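Local structure of sugar ABC transporter, sugar-binding protein (Streptococcus pneumoniae, 2HEU) at residues A[22-27]-A[59-64]; A[129-134]-A[178-183]; A[205-210]-A[390-395]; A[244-249]-A[269-274]. The protein probably binds a sugar, likely a raffinose-type oligosaccharide, outside the cell and hands it to the membrane components of an ABC transporter. One frame throughout, in Å; residues are numbered along the deposited sequence.

Overall arrangement
Interactions 2 and 4 hold the same antiparallel sheet, through its neighbouring strands 129-134 and 273-276, and they touch where Tyr132 and Tyr133 meet Phe246; their centres lie about 17 Å apart. Interaction 2 is fully buried and dominated by packing, a tyrosine face on a glycine. Interaction 4 sits at a partly buried edge and mixes aromatic packing with a water bridge. Interaction 3 comes near interaction 2, about 5 Å between nearest atoms, without touching; it ties an outlying loop to a helix with two hydrogen bonds, one given and one accepted by a single asparagine. Interaction 1 stands apart in the other lobe, its centre about 29 Å or more from the rest, as partly buried strand-to-helix packing.

Interaction 1 (A[22-27]-A[59-64]); sequences EYFNQK and GEVLKT
Phe24, on strand 19-24, meets Leu62, the aromatic ring reaching across to the helix that continues through 59-64. The two side chains cross obliquely. CE2 of Phe24 lies 3.9 Å from CB of Leu62, and CD1 of Leu62 rises over one face of the ring, displaced toward its rim. Val61 approaches differently: its CG1 is at the ring edge, near the ring plane, 4.2 Å from Phe24 CE1. Phe24 thus rests against two successive helix residues, one over its face and one beside it. With CG anti to the backbone N (chi1 -175°), the ring stands out from the strand toward the helix.

Helix 58-67 is the crossover link between parallel strands 48-53 and 74-76, and strand 19-24 runs between those two in the sheet; the contact therefore belongs to the beta-alpha-beta layering of the alpha/beta lobe in periplasmic binding proteins. In the same plane as the Phe24 ring, Glu22 OE2 sits at the edge and forms a salt bridge with Arg65 of this helix.

Two residues on, Gln26 also points toward the helix. Its chain is extended beyond CG, which carries the amide to the helix start, where OE1 comes 3.7 Å from Gly59 N and NE2 4.3 Å from Leu62 CD2. The NE2 end has its hydrogen bond with the backbone oxygen of Asn76, on the neighbouring strand. Next to Phe24 along the chain, Asn25 OD1 accepts from Lys27 N at 3.1 Å in an Asx turn, the donor lying above the carbonyl plane.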
loop_
_atom_site.group_PDB
_atom_site.type_symbol
_atom_site.label_atom_id
_atom_site.label_comp_id
_atom_site.label_asym_id
_atom_site.label_seq_id
_atom_site.Cartn_x
_atom_site.Cartn_y
_atom_site.Cartn_z
ATOM N N GLU A 22 -17.832 12.938 -14.618
ATOM C CA GLU A 22 -17.714 11.582 -14.125
ATOM C C GLU A 22 -16.527 11.442 -13.213
ATOM O O GLU A 22 -15.439 11.901 -13.517
ATOM C CB GLU A 22 -17.488 10.616 -15.279
ATOM C CG GLU A 22 -17.323 9.183 -14.849
ATOM C CD GLU A 22 -17.110 8.173 -15.881
ATOM O OE1 GLU A 22 -17.309 8.502 -17.082
ATOM O OE2 GLU A 22 -16.766 7.014 -15.614
ATOM N N TYR A 23 -16.758 10.807 -12.068
ATOM C CA TYR A 23 -15.690 10.347 -11.139
ATOM C C TYR A 23 -15.677 8.837 -11.245
ATOM O O TYR A 23 -16.623 8.147 -10.811
ATOM C CB TYR A 23 -15.928 10.820 -9.706
ATOM C CG TYR A 23 -15.015 10.110 -8.761
ATOM C CD1 TYR A 23 -13.658 10.032 -8.980
ATOM C CD2 TYR A 23 -15.519 9.417 -7.662
ATOM C CE1 TYR A 23 -12.844 9.282 -8.137
ATOM C CE2 TYR A 23 -14.690 8.674 -6.832
ATOM C CZ TYR A 23 -13.354 8.598 -7.096
ATOM O OH TYR A 23 -12.514 7.808 -6.328
ATOM N N PHE A 24 -14.580 8.309 -11.809
ATOM C CA PHE A 24 -14.426 6.844 -11.980
ATOM C C PHE A 24 -13.713 6.294 -10.728
ATOM O O PHE A 24 -12.527 6.498 -10.540
ATOM C CB PHE A 24 -13.619 6.557 -13.247
ATOM C CG PHE A 24 -13.500 5.115 -13.590
ATOM C CD1 PHE A 24 -14.448 4.460 -14.399
ATOM C CD2 PHE A 24 -12.427 4.344 -13.112
ATOM C CE1 PHE A 24 -14.308 3.101 -14.766
ATOM C CE2 PHE A 24 -12.308 3.034 -13.483
ATOM C CZ PHE A 24 -13.244 2.438 -14.289
ATOM N N ASN A 25 -14.501 5.672 -9.856
ATOM C CA ASN A 25 -13.993 5.226 -8.564
ATOM C C ASN A 25 -13.450 3.810 -8.633
ATOM O O ASN A 25 -14.038 2.942 -9.292
ATOM C CB ASN A 25 -15.184 5.236 -7.612
ATOM C CG ASN A 25 -14.758 4.947 -6.183
ATOM O OD1 ASN A 25 -13.751 5.470 -5.679
ATOM N ND2 ASN A 25 -15.578 4.199 -5.470
ATOM N N GLN A 26 -12.408 3.540 -7.880
ATOM C CA GLN A 26 -11.920 2.161 -7.672
ATOM C C GLN A 26 -12.047 1.761 -6.173
ATOM O O GLN A 26 -11.861 0.594 -5.861
ATOM C CB GLN A 26 -10.537 1.889 -8.188
ATOM C CG GLN A 26 -10.475 2.087 -9.708
ATOM C CD GLN A 26 -9.287 1.487 -10.326
ATOM O OE1 GLN A 26 -9.129 0.208 -10.276
ATOM N NE2 GLN A 26 -8.472 2.269 -10.961
ATOM N N LYS A 27 -12.417 2.658 -5.260
ATOM C CA LYS A 27 -12.492 2.264 -3.860
ATOM C C LYS A 27 -13.949 1.937 -3.558
ATOM O O LYS A 27 -14.710 2.710 -2.966
ATOM C CB LYS A 27 -11.989 3.413 -3.033
ATOM C CG LYS A 27 -11.820 3.094 -1.578
ATOM C CD LYS A 27 -10.545 2.343 -1.181
ATOM C CE LYS A 27 -10.499 1.997 0.293
ATOM N NZ LYS A 27 -9.331 1.135 0.550
ATOM N N GLY A 59 -10.119 -1.804 -13.212
ATOM C CA GLY A 59 -8.803 -1.536 -13.881
ATOM C C GLY A 59 -8.817 -1.948 -15.329
ATOM O O GLY A 59 -8.251 -1.240 -16.154
ATOM N N GLU A 60 -9.449 -3.017 -15.698
ATOM C CA GLU A 60 -9.527 -3.472 -17.102
ATOM C C GLU A 60 -10.441 -2.564 -17.859
ATOM O O GLU A 60 -10.182 -2.241 -19.010
ATOM C CB GLU A 60 -9.920 -4.898 -17.226
ATOM C CG GLU A 60 -8.886 -5.806 -16.645
ATOM C CD GLU A 60 -7.567 -5.666 -17.395
ATOM O OE1 GLU A 60 -7.509 -5.613 -18.698
ATOM O OE2 GLU A 60 -6.592 -5.487 -16.704
ATOM N N VAL A 61 -11.588 -2.185 -17.226
ATOM C CA VAL A 61 -12.532 -1.275 -17.901
ATOM C C VAL A 61 -11.781 0.041 -18.187
ATOM O O VAL A 61 -11.937 0.625 -19.255
ATOM C CB VAL A 61 -13.803 -1.077 -17.060
ATOM C CG1 VAL A 61 -14.622 0.057 -17.658
ATOM C CG2 VAL A 61 -14.620 -2.420 -17.001
ATOM N N LEU A 62 -11.018 0.568 -17.261
ATOM C CA LEU A 62 -10.291 1.806 -17.480
ATOM C C LEU A 62 -9.380 1.678 -18.655
ATOM O O LEU A 62 -9.260 2.593 -19.468
ATOM C CB LEU A 62 -9.598 2.232 -16.227
ATOM C CG LEU A 62 -8.900 3.577 -16.247
ATOM C CD1 LEU A 62 -9.881 4.711 -16.502
ATOM C CD2 LEU A 62 -8.159 3.802 -14.921
ATOM N N LYS A 63 -8.640 0.561 -18.758
ATOM C CA LYS A 63 -7.778 0.352 -19.900
ATOM C C LYS A 63 -8.566 0.401 -21.180
ATOM O O LYS A 63 -8.131 1.039 -22.177
ATOM C CB LYS A 63 -7.012 -0.945 -19.784
ATOM C CG LYS A 63 -6.018 -1.037 -18.663
ATOM C CD LYS A 63 -5.377 -2.370 -18.534
ATOM C CE LYS A 63 -4.515 -2.595 -17.324
ATOM N NZ LYS A 63 -4.245 -4.075 -17.248
ATOM N N THR A 64 -9.700 -0.259 -21.239
ATOM C CA THR A 64 -10.533 -0.306 -22.459
ATOM C C THR A 64 -10.952 1.092 -22.813
ATOM O O THR A 64 -10.940 1.491 -24.002
ATOM C CB THR A 64 -11.711 -1.214 -22.255
ATOM O OG1 THR A 64 -11.237 -2.573 -22.035
ATOM C CG2 THR A 64 -12.697 -1.174 -23.438
#

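Interaction 2 (A[129-134]-A[178-183])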
loop_
_atom_site.group_PDB
_atom_site.type_symbol
_atom_site.label_atom_id
_atom_site.label_comp_id
_atom_site.label_asym_id
_atom_site.label_seq_id
_atom_site.Cartn_x
_atom_site.Cartn_y
_atom_site.Cartn_z
ATOM N N TYR A 129 2.363 -1.166 5.296
ATOM C CA TYR A 129 2.561 -2.583 5.595
ATOM C C TYR A 129 3.375 -2.756 6.826
ATOM O O TYR A 129 4.328 -2.007 7.101
ATOM C CB TYR A 129 3.280 -3.238 4.394
ATOM C CG TYR A 129 3.374 -4.749 4.482
ATOM C CD1 TYR A 129 2.475 -5.548 3.796
ATOM C CD2 TYR A 129 4.333 -5.369 5.248
ATOM C CE1 TYR A 129 2.527 -6.977 3.881
ATOM C CE2 TYR A 129 4.441 -6.731 5.346
ATOM C CZ TYR A 129 3.539 -7.559 4.649
ATOM O OH TYR A 129 3.697 -8.899 4.721
ATOM N N GLY A 130 3.066 -3.753 7.612
ATOM C CA GLY A 130 3.877 -4.058 8.792
ATOM C C GLY A 130 3.355 -5.309 9.493
ATOM O O GLY A 130 2.781 -6.191 8.865
ATOM N N ILE A 131 3.585 -5.339 10.821
ATOM C CA ILE A 131 3.253 -6.512 11.586
ATOM C C ILE A 131 2.118 -6.146 12.553
ATOM O O ILE A 131 2.266 -5.266 13.400
ATOM C CB ILE A 131 4.422 -7.088 12.421
ATOM C CG1 ILE A 131 5.691 -7.227 11.538
ATOM C CG2 ILE A 131 4.048 -8.365 13.045
ATOM C CD1 ILE A 131 5.567 -8.185 10.379
ATOM N N TYR A 132 0.961 -6.818 12.390
ATOM C CA TYR A 132 -0.115 -6.737 13.443
ATOM C C TYR A 132 0.288 -7.563 14.593
ATOM O O TYR A 132 0.849 -8.663 14.445
ATOM C CB TYR A 132 -1.435 -7.297 12.847
ATOM C CG TYR A 132 -2.022 -6.402 11.789
ATOM C CD1 TYR A 132 -2.942 -5.416 12.159
ATOM C CD2 TYR A 132 -1.664 -6.476 10.478
ATOM C CE1 TYR A 132 -3.509 -4.576 11.211
ATOM C CE2 TYR A 132 -2.208 -5.636 9.541
ATOM C CZ TYR A 132 -3.146 -4.675 9.926
ATOM O OH TYR A 132 -3.729 -3.825 9.007
ATOM N N TYR A 133 -0.005 -7.052 15.816
ATOM C CA TYR A 133 0.301 -7.843 17.003
ATOM C C TYR A 133 -0.761 -7.626 18.039
ATOM O O TYR A 133 -1.545 -6.642 18.059
ATOM C CB TYR A 133 1.698 -7.490 17.579
ATOM C CG TYR A 133 1.839 -6.145 18.286
ATOM C CD1 TYR A 133 1.934 -4.952 17.591
ATOM C CD2 TYR A 133 1.886 -6.114 19.668
ATOM C CE1 TYR A 133 2.074 -3.765 18.247
ATOM C CE2 TYR A 133 1.998 -4.891 20.336
ATOM C CZ TYR A 133 2.110 -3.723 19.617
ATOM O OH TYR A 133 2.233 -2.538 20.282
ATOM N N ASN A 134 -0.825 -8.584 18.962
ATOM C CA ASN A 134 -1.790 -8.601 20.050
ATOM C C ASN A 134 -1.193 -7.911 21.284
ATOM O O ASN A 134 -0.336 -8.493 21.953
ATOM C CB ASN A 134 -2.131 -10.047 20.338
ATOM C CG ASN A 134 -3.193 -10.311 21.376
ATOM O OD1 ASN A 134 -4.023 -11.294 21.166
ATOM N ND2 ASN A 134 -3.253 -9.561 22.387
ATOM N N ASN A 178 4.400 -10.086 0.159
ATOM C CA ASN A 178 5.108 -9.141 -0.750
ATOM C C ASN A 178 5.715 -8.010 0.069
ATOM O O ASN A 178 6.909 -7.705 -0.084
ATOM C CB ASN A 178 4.054 -8.629 -1.753
ATOM C CG ASN A 178 4.652 -7.768 -2.798
ATOM O OD1 ASN A 178 3.871 -6.801 -3.255
ATOM N ND2 ASN A 178 5.761 -8.036 -3.311
ATOM N N GLY A 179 4.932 -7.345 0.938
ATOM C CA GLY A 179 5.496 -6.275 1.695
ATOM C C GLY A 179 6.610 -6.686 2.609
ATOM O O GLY A 179 7.576 -5.957 2.830
ATOM N N TYR A 180 6.533 -7.901 3.180
ATOM C CA TYR A 180 7.534 -8.398 4.111
ATOM C C TYR A 180 8.898 -8.476 3.406
ATOM O O TYR A 180 9.900 -7.984 3.921
ATOM C CB TYR A 180 7.105 -9.729 4.678
ATOM C CG TYR A 180 8.000 -10.222 5.786
ATOM C CD1 TYR A 180 7.711 -10.022 7.113
ATOM C CD2 TYR A 180 9.182 -10.892 5.507
ATOM C CE1 TYR A 180 8.566 -10.429 8.121
ATOM C CE2 TYR A 180 10.054 -11.308 6.485
ATOM C CZ TYR A 180 9.747 -11.077 7.790
ATOM O OH TYR A 180 10.573 -11.443 8.825
ATOM N N ASN A 181 8.931 -9.136 2.266
ATOM C CA ASN A 181 10.213 -9.322 1.581
ATOM C C ASN A 181 10.688 -8.029 0.945
ATOM O O ASN A 181 11.897 -7.765 0.880
ATOM C CB ASN A 181 10.137 -10.481 0.613
ATOM C CG ASN A 181 11.529 -11.019 0.224
ATOM O OD1 ASN A 181 12.513 -10.741 0.947
ATOM N ND2 ASN A 181 11.575 -11.786 -0.834
ATOM N N GLN A 182 9.780 -7.191 0.456
ATOM C CA GLN A 182 10.251 -5.874 -0.026
ATOM C C GLN A 182 10.934 -5.123 1.094
ATOM O O GLN A 182 11.963 -4.472 0.855
ATOM C CB GLN A 182 9.099 -5.073 -0.627
ATOM C CG GLN A 182 8.586 -5.675 -1.902
ATOM C CD GLN A 182 7.693 -4.746 -2.687
ATOM O OE1 GLN A 182 7.708 -3.528 -2.491
ATOM N NE2 GLN A 182 6.936 -5.311 -3.593
ATOM N N LEU A 183 10.409 -5.179 2.298
ATOM C CA LEU A 183 10.992 -4.484 3.463
ATOM C C LEU A 183 12.278 -5.183 3.947
ATOM O O LEU A 183 13.179 -4.503 4.450
ATOM C CB LEU A 183 9.984 -4.307 4.548
ATOM C CG LEU A 183 8.903 -3.282 4.210
ATOM C CD1 LEU A 183 7.715 -3.384 5.169
ATOM C CD2 LEU A 183 9.463 -1.906 4.209
#
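Tyr129 has its CG anti to the backbone N (chi1 -172°), which throws the ring off the strand and lays it flat on Gly179 of the facing helix. Tyr180 adopts the same first torsion (-172°), and its ring passes alongside the end of the Ile131 side chain, whose CD1 meets the ring edge 4.3 Å from Tyr180 CD1. The central event is a CH-pi contact: Gly179 CA stands 3.5 Å from the centroid of the Tyr129 ring, almost exactly on the ring normal. Because Gly179 has no side chain, the helix backbone itself forms the surface on which the aromatic face rests. CE2 of Tyr129 passes 3.2 Å from Tyr180 N, and OH of Tyr129 is 3.5 Å from Tyr180 CB.

Strand 129-134 is the central strand of an antiparallel sheet, flanked by 253-257 and 273-276, and the axis of segment 178-183 makes 111° with that of strand 129-134, 8.1 Å away at closest approach; the contact thus joins sheet and helix inside one lobe of the binding protein. Leu183, one helical turn after Gly179, extends the apolar patch, its CD1 3.9 Å from Tyr129 CD2. Both phenol groups find polar partners outside the contact in backbone oxygens: the Tyr129 hydroxyl donates to Thr176, just ahead of the helix, and the Tyr180 hydroxyl to Val220.

Interaction 3 (A[205-210]-A[390-395]); sequences NAIKLS and NDLNAF
Asn393 projects from its helix and grips the backbone of Ile207 with both ends of its amide. Its ND2 donates to Ile207 O at 2.8 Å, nearly straight (168° at the hydrogen), with the oxygen practically in the amide plane of Asn393 and the donor on an in-plane lone pair of the carbonyl. In return Ile207 N donates to Asn393 OD1 over a longer 3.3 Å, again along a lone pair in the carbonyl plane. One side chain thereby satisfies the NH and the C=O of a single loop residue. The amide is placed there by a first torsion of -73°, with CG anti to the carbonyl carbon of Asn393.

The same oxygen, OD1 of Asn393, also has Asn205 CA at 3.3 Å, while the amide end of Asn205 lies against Asn393 CB. Beside these polar groups, CD1 of Ile207 packs 4.0 Å from Leu392 CB, the two side chains meeting at about a right angle; Met214 of helix 212-222 touches both residues. Neighbouring loop amides have other acceptors: Asn205 N bonds to the side chain of Asn397, beyond the helix end, and Lys208 N to that of Asp211.

Paired donor and acceptor from one buried asparagine, like the bonding of an antiparallel strand, imply that an irregular loop is held to helix 385-396 in a definite register, with the N-H and C=O of buried Ile207 both satisfied by the Asn393 amide.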
loop_
_atom_site.group_PDB
_atom_site.type_symbol
_atom_site.label_atom_id
_atom_site.label_comp_id
_atom_site.label_asym_id
_atom_site.label_seq_id
_atom_site.Cartn_x
_atom_site.Cartn_y
_atom_site.Cartn_z
ATOM N N ASN A 205 21.567 -11.684 -13.849
ATOM C CA ASN A 205 22.224 -12.712 -13.081
ATOM C C ASN A 205 23.150 -12.144 -11.996
ATOM O O ASN A 205 23.940 -12.907 -11.452
ATOM C CB ASN A 205 22.946 -13.729 -13.935
ATOM C CG ASN A 205 21.934 -14.464 -14.808
ATOM O OD1 ASN A 205 22.116 -14.587 -16.090
ATOM N ND2 ASN A 205 20.888 -14.921 -14.210
ATOM N N ALA A 206 22.988 -10.878 -11.587
ATOM C CA ALA A 206 23.881 -10.312 -10.610
ATOM C C ALA A 206 23.472 -10.580 -9.175
ATOM O O ALA A 206 24.249 -10.279 -8.277
ATOM C CB ALA A 206 24.051 -8.812 -10.773
ATOM N N ILE A 207 22.341 -11.139 -8.939
ATOM C CA ILE A 207 21.933 -11.443 -7.571
ATOM C C ILE A 207 22.580 -12.770 -7.197
ATOM O O ILE A 207 22.329 -13.774 -7.881
ATOM C CB ILE A 207 20.386 -11.502 -7.437
ATOM C CG1 ILE A 207 19.765 -10.154 -7.877
ATOM C CG2 ILE A 207 19.938 -11.951 -6.047
ATOM C CD1 ILE A 207 18.284 -10.231 -8.185
ATOM N N LYS A 208 23.430 -12.796 -6.180
ATOM C CA LYS A 208 24.157 -14.005 -5.788
ATOM C C LYS A 208 23.958 -14.300 -4.338
ATOM O O LYS A 208 23.881 -13.428 -3.483
ATOM C CB LYS A 208 25.640 -13.827 -6.072
ATOM C CG LYS A 208 25.941 -13.878 -7.548
ATOM C CD LYS A 208 27.342 -13.408 -7.887
ATOM C CE LYS A 208 28.418 -14.011 -7.226
ATOM N NZ LYS A 208 29.675 -13.539 -7.845
ATOM N N LEU A 209 23.932 -15.600 -4.042
ATOM C CA LEU A 209 23.764 -16.063 -2.660
ATOM C C LEU A 209 24.831 -15.527 -1.734
ATOM O O LEU A 209 24.553 -15.248 -0.598
ATOM C CB LEU A 209 23.743 -17.599 -2.673
ATOM C CG LEU A 209 23.530 -18.221 -1.327
ATOM C CD1 LEU A 209 22.237 -17.785 -0.670
ATOM C CD2 LEU A 209 23.573 -19.783 -1.486
ATOM N N SER A 210 26.050 -15.328 -2.260
ATOM C CA SER A 210 27.148 -14.814 -1.484
ATOM C C SER A 210 27.072 -13.340 -1.180
ATOM O O SER A 210 27.859 -12.812 -0.410
ATOM C CB SER A 210 28.449 -15.133 -2.199
ATOM O OG SER A 210 28.446 -14.713 -3.565
ATOM N N ASN A 390 17.985 -18.135 -7.412
ATOM C CA ASN A 390 17.707 -18.470 -8.786
ATOM C C ASN A 390 16.380 -17.888 -9.251
ATOM O O ASN A 390 16.257 -17.341 -10.367
ATOM C CB ASN A 390 17.730 -19.975 -8.953
ATOM C CG ASN A 390 19.110 -20.593 -8.836
ATOM O OD1 ASN A 390 20.117 -19.890 -8.859
ATOM N ND2 ASN A 390 19.125 -21.903 -8.667
ATOM N N ASP A 391 15.348 -17.986 -8.400
ATOM C CA ASP A 391 14.046 -17.417 -8.693
ATOM C C ASP A 391 14.094 -15.923 -8.869
ATOM O O ASP A 391 13.390 -15.360 -9.724
ATOM C CB ASP A 391 13.047 -17.756 -7.581
ATOM C CG ASP A 391 12.633 -19.190 -7.458
ATOM O OD1 ASP A 391 12.832 -19.966 -8.365
ATOM O OD2 ASP A 391 12.010 -19.495 -6.396
ATOM N N LEU A 392 14.837 -15.250 -8.026
ATOM C CA LEU A 392 14.981 -13.790 -8.132
ATOM C C LEU A 392 15.587 -13.431 -9.460
ATOM O O LEU A 392 15.089 -12.535 -10.165
ATOM C CB LEU A 392 15.865 -13.238 -6.983
ATOM C CG LEU A 392 15.146 -13.185 -5.609
ATOM C CD1 LEU A 392 16.164 -13.122 -4.509
ATOM C CD2 LEU A 392 14.199 -11.998 -5.533
ATOM N N ASN A 393 16.694 -14.079 -9.856
ATOM C CA ASN A 393 17.253 -13.753 -11.173
ATOM C C ASN A 393 16.284 -14.104 -12.297
ATOM O O ASN A 393 16.185 -13.349 -13.285
ATOM C CB ASN A 393 18.605 -14.418 -11.414
ATOM C CG ASN A 393 19.692 -13.745 -10.590
ATOM O OD1 ASN A 393 19.947 -12.536 -10.700
ATOM N ND2 ASN A 393 20.339 -14.524 -9.716
ATOM N N ALA A 394 15.581 -15.214 -12.198
ATOM C CA ALA A 394 14.661 -15.563 -13.259
ATOM C C ALA A 394 13.590 -14.529 -13.429
ATOM O O ALA A 394 13.157 -14.223 -14.538
ATOM C CB ALA A 394 14.058 -16.953 -13.020
ATOM N N PHE A 395 13.137 -13.957 -12.302
ATOM C CA PHE A 395 12.082 -12.924 -12.317
ATOM C C PHE A 395 12.583 -11.595 -12.823
ATOM O O PHE A 395 11.907 -10.942 -13.610
ATOM C CB PHE A 395 11.551 -12.799 -10.868
ATOM C CG PHE A 395 10.556 -11.695 -10.673
ATOM C CD1 PHE A 395 9.372 -11.674 -11.378
ATOM C CD2 PHE A 395 10.817 -10.667 -9.777
ATOM C CE1 PHE A 395 8.440 -10.652 -11.162
ATOM C CE2 PHE A 395 9.901 -9.666 -9.581
ATOM C CZ PHE A 395 8.726 -9.648 -10.243
#

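Interaction 4 (A[244-249]-A[269-274])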
loop_
_atom_site.group_PDB
_atom_site.type_symbol
_atom_site.label_atom_id
_atom_site.label_comp_id
_atom_site.label_asym_id
_atom_site.label_seq_id
_atom_site.Cartn_x
_atom_site.Cartn_y
_atom_site.Cartn_z
ATOM N N GLY A 244 -8.586 -14.603 10.689
ATOM C CA GLY A 244 -9.308 -15.244 11.758
ATOM C C GLY A 244 -8.415 -15.726 12.860
ATOM O O GLY A 244 -8.711 -15.509 14.060
ATOM N N ALA A 245 -7.299 -16.352 12.555
ATOM C CA ALA A 245 -6.388 -16.865 13.573
ATOM C C ALA A 245 -5.891 -15.667 14.445
ATOM O O ALA A 245 -5.787 -15.803 15.673
ATOM C CB ALA A 245 -5.211 -17.583 12.978
ATOM N N PHE A 246 -5.542 -14.560 13.803
ATOM C CA PHE A 246 -5.089 -13.398 14.568
ATOM C C PHE A 246 -6.222 -12.858 15.429
ATOM O O PHE A 246 -6.053 -12.563 16.611
ATOM C CB PHE A 246 -4.515 -12.366 13.617
ATOM C CG PHE A 246 -4.067 -11.126 14.321
ATOM C CD1 PHE A 246 -2.912 -11.117 15.121
ATOM C CD2 PHE A 246 -4.798 -9.950 14.271
ATOM C CE1 PHE A 246 -2.539 -10.021 15.834
ATOM C CE2 PHE A 246 -4.401 -8.816 14.964
ATOM C CZ PHE A 246 -3.268 -8.853 15.742
ATOM N N ALA A 247 -7.399 -12.672 14.813
ATOM C CA ALA A 247 -8.556 -12.084 15.562
ATOM C C ALA A 247 -8.937 -12.943 16.764
ATOM O O ALA A 247 -9.393 -12.417 17.784
ATOM C CB ALA A 247 -9.726 -11.897 14.666
ATOM N N ARG A 248 -8.793 -14.268 16.631
ATOM C CA ARG A 248 -9.133 -15.176 17.703
ATOM C C ARG A 248 -8.109 -15.216 18.830
ATOM O O ARG A 248 -8.364 -15.807 19.861
ATOM C CB ARG A 248 -9.253 -16.629 17.204
ATOM C CG ARG A 248 -10.511 -16.896 16.334
ATOM C CD ARG A 248 -10.582 -18.362 15.945
ATOM N NE ARG A 248 -9.558 -18.822 15.054
ATOM C CZ ARG A 248 -9.591 -18.756 13.702
ATOM N NH1 ARG A 248 -10.658 -18.257 13.079
ATOM N NH2 ARG A 248 -8.653 -19.326 12.989
ATOM N N GLY A 249 -6.918 -14.671 18.597
ATOM C CA GLY A 249 -5.815 -14.762 19.546
ATOM C C GLY A 249 -5.064 -16.030 19.441
ATOM O O GLY A 249 -4.254 -16.360 20.331
ATOM N N PRO A 269 -12.439 -9.282 17.570
ATOM C CA PRO A 269 -11.339 -9.675 18.491
ATOM C C PRO A 269 -11.584 -9.113 19.857
ATOM O O PRO A 269 -12.139 -8.072 20.073
ATOM C CB PRO A 269 -10.109 -8.996 17.896
ATOM C CG PRO A 269 -10.679 -7.834 17.070
ATOM C CD PRO A 269 -12.017 -8.333 16.562
ATOM N N ASN A 270 -11.142 -9.916 20.825
ATOM C CA ASN A 270 -11.267 -9.597 22.253
ATOM C C ASN A 270 -9.933 -9.147 22.842
ATOM O O ASN A 270 -9.563 -9.561 23.952
ATOM C CB ASN A 270 -11.791 -10.835 22.988
ATOM C CG ASN A 270 -12.236 -10.547 24.308
ATOM O OD1 ASN A 270 -12.763 -9.467 24.607
ATOM N ND2 ASN A 270 -12.013 -11.496 25.195
ATOM N N PHE A 271 -9.206 -8.321 22.158
ATOM C CA PHE A 271 -7.919 -7.723 22.591
ATOM C C PHE A 271 -7.710 -6.454 21.834
ATOM O O PHE A 271 -8.314 -6.208 20.787
ATOM C CB PHE A 271 -6.797 -8.711 22.406
ATOM C CG PHE A 271 -6.533 -9.087 20.963
ATOM C CD1 PHE A 271 -7.146 -10.168 20.388
ATOM C CD2 PHE A 271 -5.612 -8.363 20.180
ATOM C CE1 PHE A 271 -6.893 -10.521 19.034
ATOM C CE2 PHE A 271 -5.371 -8.705 18.904
ATOM C CZ PHE A 271 -6.002 -9.803 18.322
ATOM N N LYS A 272 -6.680 -5.721 22.298
ATOM C CA LYS A 272 -6.253 -4.458 21.727
ATOM C C LYS A 272 -5.193 -4.694 20.643
ATOM O O LYS A 272 -4.110 -5.235 20.892
ATOM C CB LYS A 272 -5.728 -3.561 22.832
ATOM C CG LYS A 272 -6.875 -3.094 23.726
ATOM C CD LYS A 272 -8.169 -2.534 23.013
ATOM C CE LYS A 272 -9.131 -1.757 23.921
ATOM N NZ LYS A 272 -10.445 -1.665 23.268
ATOM N N ILE A 273 -5.515 -4.323 19.425
ATOM C CA ILE A 273 -4.629 -4.559 18.275
ATOM C C ILE A 273 -3.612 -3.454 18.165
ATOM O O ILE A 273 -3.956 -2.280 18.260
ATOM C CB ILE A 273 -5.436 -4.643 16.964
ATOM C CG1 ILE A 273 -6.479 -5.753 17.046
ATOM C CG2 ILE A 273 -4.534 -4.767 15.746
ATOM C CD1 ILE A 273 -7.628 -5.536 16.090
ATOM N N GLY A 274 -2.340 -3.834 17.921
ATOM C CA GLY A 274 -1.333 -2.888 17.559
ATOM C C GLY A 274 -0.676 -3.281 16.264
ATOM O O GLY A 274 -0.906 -4.375 15.704
HETATM O O HOH W 1 -10.113 -12.523 20.371
#
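Phe271 turns its edge to the face of Phe246 in a T-shaped pair, planes at 89° and centroids 5.3 Å apart. CZ of Phe271 lies over the Phe246 ring, displaced toward its rim. A first torsion of 64° puts CG of Phe271 between its backbone N and carbonyl carbon, which brings the ring toward the helix end. Phe246, with CG anti to its N (178°), has Ile273 CG2 at its edge, 4.1 Å from CE2.

Backbone oxygens form the second group. The rim of the Phe271 ring also faces the last turn of the helix, with CZ 3.2 Å from Phe246 O and CE1 3.4 Å from Ala247 O, both oxygens near the ring plane, where the slightly positive C-H edge suits them. Ala247 O further receives a CA-H...O contact from Pro269 CA, 3.4 Å away, while Pro269 CB packs loosely on Ala247 CB.

Water supplies the remaining polar link. One molecule donates to Ala247 O at 2.7 Å and accepts from Asn270 N, joining a carbonyl at the helix end to a loop amide that shares no direct hydrogen bond with it.

Tyr132 of strand 129-134 also touches both Phe246 and Ile273, and Ile264 of helix 260-265 touches the same two residues. The helix itself closes in a Schellman motif: Gly249, with positive phi, leaves the helical path while its N bonds back to Phe246 O, and the loop entering strand 273-276 packs on that helix C-terminus.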